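Local structure of glyoxylate reductase (3WNV) at residues I102-P108 with T322-Q327. The protein probably reduces glyoxylate to glycolate with a nicotinamide cofactor, as a fungal member of the D-isomer-specific 2-hydroxyacid dehydrogenase family. Numbering follows the deposited sequence.
Sequences IAISSTP and TQVPEQ
Gln327 OE1 takes two N-H groups from opposite faces of its amide plane. Ile104 N is 2.9 Å from Gln327 OE1 and tilted 28° out of that plane. Gln323 NE2 lies 3.0 Å from Gln327 OE1 on the other side, 44° out of the carbonyl plane and so off a lone pair; with Gln323 CG anti to the backbone N (chi1 -174°), its extended chain runs alongside the strand and brings NE2 against Ala103 CB. Gln327 NE2 donates to Ile102 O, 2.9 Å, in the Ile102 carbonyl plane, and also hydrogen-bonds Thr98 OG1. One side-chain amide thus serves Ile102 O and Ile104 N much as one residue of a parallel neighbouring strand would with its own N-H and C=O. With an alanine in place of Gln327, both backbone groups would probably lose these mates and the Gln323 amide be freer to turn. Strand 103-105 is an edge strand of the five-stranded parallel sheet, probably that of the family's substrate-binding domain and distinct from the seven-stranded Rossmann sheet; it bonds inward to strand 81-85, and residues 322-327, following helix 297-317, return to its other edge. Here Ser105 and Gln323 form a single antiparallel, non-hydrogen-bonded pair, flanked by Val324 N to Ile104 O, 2.9 Å, and by the longer Ser106 N to Thr322 O, 3.2 Å. Thr322 OG1 donates to Ser106 O at 2.7 Å, and Asn310 also bonds this hydroxyl. Thr322 CG2 meets Pro108 CG at 3.8 Å, while Ile104 CG2 packs on Val324 CG1 at 3.9 Å.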
loop_
_atom_site.group_PDB
_atom_site.type_symbol
_atom_site.label_atom_id
_atom_site.label_comp_id
_atom_site.label_asym_id
_atom_site.label_seq_id
_atom_site.Cartn_x
_atom_site.Cartn_y
_atom_site.Cartn_z
ATOM N N ILE A 102 -8.476 -19.284 10.648
ATOM C CA ILE A 102 -7.342 -18.379 10.924
ATOM C C ILE A 102 -7.781 -16.907 10.888
ATOM O O ILE A 102 -8.403 -16.462 9.924
ATOM C CB ILE A 102 -6.207 -18.589 9.888
ATOM C CG1 ILE A 102 -5.747 -20.047 9.865
ATOM C CG2 ILE A 102 -5.039 -17.614 10.133
ATOM C CD1 ILE A 102 -4.802 -20.343 8.706
ATOM N N ALA A 103 -7.456 -16.164 11.945
ATOM C CA ALA A 103 -7.749 -14.729 12.027
ATOM C C ALA A 103 -6.547 -13.958 11.535
ATOM O O ALA A 103 -5.412 -14.345 11.834
ATOM C CB ALA A 103 -8.096 -14.334 13.455
ATOM N N ILE A 104 -6.779 -12.881 10.773
ATOM C CA ILE A 104 -5.702 -12.102 10.183
ATOM C C ILE A 104 -5.756 -10.674 10.705
ATOM O O ILE A 104 -6.833 -10.080 10.778
ATOM C CB ILE A 104 -5.906 -11.990 8.655
ATOM C CG1 ILE A 104 -6.123 -13.381 8.048
ATOM C CG2 ILE A 104 -4.755 -11.262 7.991
ATOM C CD1 ILE A 104 -4.862 -14.172 7.837
ATOM N N SER A 105 -4.602 -10.125 11.080
ATOM C CA SER A 105 -4.494 -8.700 11.367
ATOM C C SER A 105 -3.563 -8.020 10.381
ATOM O O SER A 105 -2.719 -8.668 9.749
ATOM C CB SER A 105 -4.041 -8.487 12.834
ATOM O OG SER A 105 -2.709 -8.900 13.010
ATOM N N SER A 106 -3.725 -6.703 10.177
ATOM C CA SER A 106 -2.831 -5.957 9.289
ATOM C C SER A 106 -2.381 -4.759 10.092
ATOM O O SER A 106 -2.593 -4.740 11.321
ATOM C CB SER A 106 -3.576 -5.464 8.029
ATOM O OG SER A 106 -4.784 -4.859 8.457
ATOM N N THR A 107 -1.785 -3.780 9.421
ATOM C CA THR A 107 -1.319 -2.560 10.101
ATOM C C THR A 107 -1.915 -1.297 9.472
ATOM O O THR A 107 -1.203 -0.599 8.743
ATOM C CB THR A 107 0.194 -2.430 10.075
ATOM O OG1 THR A 107 0.671 -2.364 8.715
ATOM C CG2 THR A 107 0.842 -3.623 10.785
ATOM N N PRO A 108 -3.153 -0.960 9.897
ATOM C CA PRO A 108 -3.931 0.237 9.496
ATOM C C PRO A 108 -3.830 1.433 10.468
ATOM O O PRO A 108 -3.904 1.259 11.626
ATOM C CB PRO A 108 -5.363 -0.271 9.599
ATOM C CG PRO A 108 -5.294 -1.149 10.809
ATOM C CD PRO A 108 -4.024 -1.945 10.562
ATOM N N THR A 322 -6.005 -5.285 15.458
ATOM C CA THR A 322 -6.416 -4.755 14.170
ATOM C C THR A 322 -6.764 -5.850 13.152
ATOM O O THR A 322 -6.156 -5.941 12.070
ATOM C CB THR A 322 -5.346 -3.881 13.551
ATOM O OG1 THR A 322 -4.085 -4.580 13.517
ATOM C CG2 THR A 322 -5.195 -2.582 14.349
ATOM N N GLN A 323 -7.737 -6.660 13.506
ATOM C CA GLN A 323 -8.226 -7.718 12.597
ATOM C C GLN A 323 -8.758 -7.100 11.306
ATOM O O GLN A 323 -9.404 -6.046 11.335
ATOM C CB GLN A 323 -9.323 -8.513 13.265
ATOM C CG GLN A 323 -9.762 -9.729 12.430
ATOM C CD GLN A 323 -10.699 -10.665 13.182
ATOM O OE1 GLN A 323 -11.361 -10.266 14.138
ATOM N NE2 GLN A 323 -10.759 -11.927 12.747
ATOM N N VAL A 324 -8.445 -7.723 10.168
ATOM C CA VAL A 324 -8.877 -7.205 8.862
ATOM C C VAL A 324 -10.415 -7.066 8.795
ATOM O O VAL A 324 -11.141 -7.899 9.329
ATOM C CB VAL A 324 -8.354 -8.075 7.720
ATOM C CG1 VAL A 324 -6.808 -8.019 7.663
ATOM C CG2 VAL A 324 -8.867 -9.536 7.830
ATOM N N PRO A 325 -10.918 -5.977 8.154
ATOM C CA PRO A 325 -12.365 -5.712 8.154
ATOM C C PRO A 325 -13.174 -6.838 7.491
ATOM O O PRO A 325 -14.304 -7.074 7.897
ATOM C CB PRO A 325 -12.496 -4.389 7.361
ATOM C CG PRO A 325 -11.171 -4.206 6.653
ATOM C CD PRO A 325 -10.153 -4.875 7.552
ATOM N N GLU A 326 -12.604 -7.535 6.512
ATOM C CA GLU A 326 -13.305 -8.720 5.967
ATOM C C GLU A 326 -13.795 -9.719 7.009
ATOM O O GLU A 326 -14.855 -10.336 6.835
ATOM C CB GLU A 326 -12.450 -9.460 4.944
ATOM C CG GLU A 326 -12.143 -8.658 3.719
ATOM C CD GLU A 326 -10.926 -7.766 3.895
ATOM O OE1 GLU A 326 -10.575 -7.432 5.039
ATOM O OE2 GLU A 326 -10.317 -7.395 2.881
ATOM N N GLN A 327 -13.048 -9.892 8.100
ATOM C CA GLN A 327 -13.426 -10.905 9.072
ATOM C C GLN A 327 -14.148 -10.277 10.240
ATOM O O GLN A 327 -14.620 -10.974 11.121
ATOM C CB GLN A 327 -12.197 -11.664 9.607
ATOM C CG GLN A 327 -11.359 -12.370 8.536
ATOM C CD GLN A 327 -10.236 -13.184 9.148
ATOM O OE1 GLN A 327 -9.597 -12.734 10.104
ATOM N NE2 GLN A 327 -10.014 -14.410 8.630
#